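Local structure of fatty acid CoA ligase (Marinactinospora thermotolerans, 6SQ8) at residues H57-R62 with I200-L205. The protein is an AMP-binding enzyme of the ANL superfamily, built from a large N-terminal domain and a smaller C-terminal domain. Sequence-based numbering, arbitrary orientation.
With EQ2 (1-ethanoyl-9~{H}-pyrido[3,4-b]indole-3-carboxylic acid), chain F.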
ATOM      1  N   HIS A  57     -16.282   0.011  -5.727  1.00 35.70           N
ATOM      2  CA  HIS A  57     -16.741  -1.283  -5.235  1.00 35.91           C
ATOM      3  C   HIS A  57     -16.183  -1.552  -3.846  1.00 35.13           C
ATOM      4  O   HIS A  57     -15.282  -0.886  -3.389  1.00 36.33           O
ATOM      5  CB  HIS A  57     -16.300  -2.395  -6.186  1.00 40.48           C
ATOM      6  CG  HIS A  57     -14.830  -2.390  -6.441  1.00 42.88           C
ATOM      7  ND1 HIS A  57     -14.301  -1.976  -7.646  1.00 45.06           N
ATOM      8  CD2 HIS A  57     -13.782  -2.686  -5.646  1.00 42.19           C
ATOM      9  CE1 HIS A  57     -12.993  -2.062  -7.595  1.00 44.08           C
ATOM     10  NE2 HIS A  57     -12.653  -2.473  -6.374  1.00 44.12           N
ATOM     11  N   ALA A  58     -16.741  -2.572  -3.207  1.00 37.97           N
ATOM     12  CA  ALA A  58     -16.237  -3.107  -1.957  1.00 38.38           C
ATOM     13  C   ALA A  58     -15.267  -4.257  -2.277  1.00 36.48           C
ATOM     14  O   ALA A  58     -14.883  -4.439  -3.418  1.00 36.69           O
ATOM     15  CB  ALA A  58     -17.414  -3.559  -1.126  1.00 40.20           C
ATOM     16  N   ASN A  59     -14.867  -5.030  -1.263  1.00 33.78           N
ATOM     17  CA  ASN A  59     -14.013  -6.186  -1.468  1.00 32.25           C
ATOM     18  C   ASN A  59     -14.892  -7.385  -1.811  1.00 31.43           C
ATOM     19  O   ASN A  59     -15.132  -8.223  -0.962  1.00 37.11           O
ATOM     20  CB  ASN A  59     -13.121  -6.475  -0.259  1.00 32.43           C
ATOM     21  CG  ASN A  59     -11.901  -5.578  -0.192  1.00 33.05           C
ATOM     22  OD1 ASN A  59     -11.923  -4.455  -0.714  1.00 30.14           O
ATOM     23  ND2 ASN A  59     -10.841  -6.076   0.436  1.00 27.72           N
ATOM     24  N   THR A  60     -15.337  -7.460  -3.070  1.00 31.99           N
ATOM     25  CA  THR A  60     -16.215  -8.544  -3.583  1.00 32.68           C
ATOM     26  C   THR A  60     -15.507  -9.301  -4.710  1.00 30.93           C
ATOM     27  O   THR A  60     -14.660  -8.742  -5.387  1.00 31.79           O
ATOM     28  CB  THR A  60     -17.523  -7.979  -4.139  1.00 32.52           C
ATOM     29  OG1 THR A  60     -17.238  -7.341  -5.388  1.00 33.81           O
ATOM     30  CG2 THR A  60     -18.161  -6.985  -3.195  1.00 33.11           C
ATOM     31  N   TRP A  61     -15.895 -10.553  -4.940  1.00 29.89           N
ATOM     32  CA  TRP A  61     -15.225 -11.355  -5.937  1.00 30.47           C
ATOM     33  C   TRP A  61     -15.495 -10.824  -7.347  1.00 30.15           C
ATOM     34  O   TRP A  61     -14.677 -10.986  -8.243  1.00 30.08           O
ATOM     35  CB  TRP A  61     -15.615 -12.823  -5.799  1.00 33.55           C
ATOM     36  CG  TRP A  61     -16.990 -13.181  -6.265  1.00 34.53           C
ATOM     37  CD1 TRP A  61     -18.107 -13.313  -5.499  1.00 36.90           C
ATOM     38  CD2 TRP A  61     -17.376 -13.540  -7.596  1.00 37.72           C
ATOM     39  NE1 TRP A  61     -19.167 -13.721  -6.261  1.00 36.82           N
ATOM     40  CE2 TRP A  61     -18.747 -13.870  -7.551  1.00 38.78           C
ATOM     41  CE3 TRP A  61     -16.708 -13.606  -8.825  1.00 40.05           C
ATOM     42  CZ2 TRP A  61     -19.458 -14.248  -8.687  1.00 38.63           C
ATOM     43  CZ3 TRP A  61     -17.415 -13.980  -9.950  1.00 39.21           C
ATOM     44  CH2 TRP A  61     -18.770 -14.300  -9.877  1.00 37.34           C
ATOM     45  N   ARG A  62     -16.640 -10.182  -7.545  1.00 31.42           N
ATOM     46  CA  ARG A  62     -16.964  -9.630  -8.855  1.00 31.45           C
ATOM     47  C   ARG A  62     -16.039  -8.446  -9.169  1.00 28.39           C
ATOM     48  O   ARG A  62     -15.738  -8.187 -10.324  1.00 31.02           O
ATOM     49  CB  ARG A  62     -18.439  -9.235  -8.954  1.00 34.10           C
ATOM     50  CG  ARG A  62     -19.374 -10.410  -9.227  1.00 36.23           C
ATOM     51  CD  ARG A  62     -20.821  -9.936  -9.357  1.00 36.05           C
ATOM     52  NE  ARG A  62     -21.755 -11.044  -9.562  1.00 33.08           N
ATOM     53  CZ  ARG A  62     -22.163 -11.863  -8.595  1.00 31.52           C
ATOM     54  NH1 ARG A  62     -21.757 -11.701  -7.349  1.00 29.01           N
ATOM     55  NH2 ARG A  62     -22.958 -12.875  -8.882  1.00 35.60           N
ATOM     56  N   ILE A 200      -7.294  -5.678   2.812  1.00 24.63           N
ATOM     57  CA  ILE A 200      -7.070  -4.319   2.361  1.00 25.56           C
ATOM     58  C   ILE A 200      -7.922  -4.082   1.120  1.00 26.43           C
ATOM     59  O   ILE A 200      -8.284  -5.026   0.443  1.00 27.31           O
ATOM     60  CB  ILE A 200      -5.578  -4.031   2.108  1.00 26.40           C
ATOM     61  CG1 ILE A 200      -5.002  -4.874   0.971  1.00 27.73           C
ATOM     62  CG2 ILE A 200      -4.784  -4.191   3.384  1.00 26.52           C
ATOM     63  CD1 ILE A 200      -3.512  -4.692   0.765  1.00 28.48           C
ATOM     64  N   PRO A 201      -8.276  -2.826   0.780  1.00 28.48           N
ATOM     65  CA  PRO A 201      -9.209  -2.568  -0.307  1.00 29.55           C
ATOM     66  C   PRO A 201      -8.686  -3.074  -1.657  1.00 33.72           C
ATOM     67  O   PRO A 201      -7.500  -2.900  -1.962  1.00 38.45           O
ATOM     68  CB  PRO A 201      -9.314  -1.032  -0.338  1.00 29.15           C
ATOM     69  CG  PRO A 201      -8.880  -0.593   1.033  1.00 28.28           C
ATOM     70  CD  PRO A 201      -7.812  -1.585   1.419  1.00 29.18           C
ATOM     71  N   LEU A 202      -9.590  -3.675  -2.456  1.00 34.03           N
ATOM     72  CA  LEU A 202      -9.291  -4.169  -3.797  1.00 32.15           C
ATOM     73  C   LEU A 202      -9.013  -3.017  -4.774  1.00 33.18           C
ATOM     74  O   LEU A 202      -8.543  -3.265  -5.887  1.00 37.47           O
ATOM     75  CB  LEU A 202     -10.470  -5.007  -4.288  1.00 32.80           C
ATOM     76  CG  LEU A 202     -10.567  -6.422  -3.714  1.00 33.67           C
ATOM     77  CD1 LEU A 202     -11.778  -7.168  -4.309  1.00 31.09           C
ATOM     78  CD2 LEU A 202      -9.271  -7.207  -3.945  1.00 32.31           C
ATOM     79  N   SER A 203      -9.304  -1.776  -4.375  1.00 31.14           N
ATOM     80  CA  SER A 203      -9.106  -0.617  -5.234  1.00 31.35           C
ATOM     81  C   SER A 203      -7.614  -0.296  -5.450  1.00 33.80           C
ATOM     82  O   SER A 203      -7.285   0.364  -6.437  1.00 35.59           O
ATOM     83  CB  SER A 203      -9.825   0.573  -4.672  1.00 30.30           C
ATOM     84  OG  SER A 203      -9.351   0.872  -3.369  1.00 27.69           O
ATOM     85  N   ASP A 204      -6.717  -0.731  -4.543  1.00 34.58           N
ATOM     86  CA  ASP A 204      -5.264  -0.423  -4.654  1.00 32.93           C
ATOM     87  C   ASP A 204      -4.440  -1.711  -4.521  1.00 29.47           C
ATOM     88  O   ASP A 204      -4.701  -2.663  -5.231  1.00 29.16           O
ATOM     89  CB  ASP A 204      -4.885   0.699  -3.691  1.00 37.11           C
ATOM     90  CG  ASP A 204      -5.640   1.980  -3.995  1.00 38.39           C
ATOM     91  OD1 ASP A 204      -5.258   2.675  -4.949  1.00 36.65           O
ATOM     92  OD2 ASP A 204      -6.625   2.259  -3.280  1.00 41.51           O
ATOM     93  N   LEU A 205      -3.438  -1.733  -3.643  1.00 28.17           N
ATOM     94  CA  LEU A 205      -2.513  -2.857  -3.585  1.00 28.19           C
ATOM     95  C   LEU A 205      -3.273  -4.182  -3.451  1.00 27.91           C
ATOM     96  O   LEU A 205      -2.894  -5.179  -4.055  1.00 26.22           O
ATOM     97  CB  LEU A 205      -1.539  -2.687  -2.422  1.00 28.38           C
ATOM     98  CG  LEU A 205      -0.587  -3.856  -2.199  1.00 28.86           C
ATOM     99  CD1 LEU A 205       0.244  -4.106  -3.446  1.00 28.78           C
ATOM    100  CD2 LEU A 205       0.315  -3.590  -0.997  1.00 31.32           C
TER
HETATM  101  C1  EQ2 F 501       4.586  -3.289  -1.060  1.00 40.92           C
HETATM  102  C2  EQ2 F 501       3.972  -2.099  -0.407  1.00 40.14           C
HETATM  103  O1  EQ2 F 501       3.888  -2.067   0.807  1.00 45.09           O
HETATM  104  C3  EQ2 F 501       3.415  -0.984  -1.252  1.00 37.28           C
HETATM  105  N1  EQ2 F 501       3.202   0.185  -0.636  1.00 36.34           N
HETATM  106  C4  EQ2 F 501       2.684   1.220  -1.317  1.00 41.21           C
HETATM  107  C5  EQ2 F 501       2.426   2.500  -0.552  1.00 42.52           C
HETATM  108  O2  EQ2 F 501       2.765   2.548   0.650  1.00 40.44           O
HETATM  109  O3  EQ2 F 501       1.846   3.398  -1.186  1.00 45.79           O
HETATM  110  C6  EQ2 F 501       2.343   1.134  -2.661  1.00 39.41           C
HETATM  111  C7  EQ2 F 501       2.554  -0.059  -3.327  1.00 36.72           C
HETATM  112  C8  EQ2 F 501       2.351  -0.512  -4.677  1.00 36.23           C
HETATM  113  C9  EQ2 F 501       1.857   0.067  -5.844  1.00 36.16           C
HETATM  114  C10 EQ2 F 501       1.812  -0.687  -6.996  1.00 34.88           C
HETATM  115  C11 EQ2 F 501       2.248  -2.010  -7.007  1.00 34.20           C
HETATM  116  C12 EQ2 F 501       2.754  -2.610  -5.879  1.00 36.41           C
HETATM  117  C13 EQ2 F 501       2.796  -1.846  -4.715  1.00 38.35           C
HETATM  118  N2  EQ2 F 501       3.242  -2.205  -3.457  1.00 39.61           N
HETATM  119  C14 EQ2 F 501       3.104  -1.142  -2.612  1.00 36.90           C
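The imidazole of H57 swings across to L202, and the two side chains cross at about a right angle where the ring also nears the backbone of S203. A58 O takes a weak bond from T60 N (3.1 Å), closing an inverse gamma turn centred on N59.

That turn presents the N59 amide, which carries the polar part of the contact. With CG beside the backbone N and anti to the carbonyl carbon (chi1 -80°), the amide reaches the chain on both sides of P201. Its OD1 accepts a hydrogen bond from L202 N (3.0 Å), the donor lying above the carbonyl plane. ND2 donates to I200 O at 2.8 Å in a fairly straight bond (163°), with the acceptor almost in the plane of the N59 amide, and has a further weak bond to L223 O. Two bonds thus fix the rotation of the amide and serve the backbone groups flanking the first residue of the type I turn P201-D204.

L202 answers with its branch: CD1 packs near N59 CA and T60 O (3.5 Å to the latter), while the side chain also rests on I64 of helix 61-72. T60 caps that helix through OG1, which bonds A63 N and E104. At the far end of 200-205, D204 pairs with R81, and L205 CD1 touches N2 of the bound EQ2 (3.5 Å).

The contact joins loops that follow strands of two different sheets (52-56 and 195-198) in the layered alpha/beta N-terminal domain of ANL enzymes, the second leading to L205, at the start of helix 205-215, in the EQ2 pocket.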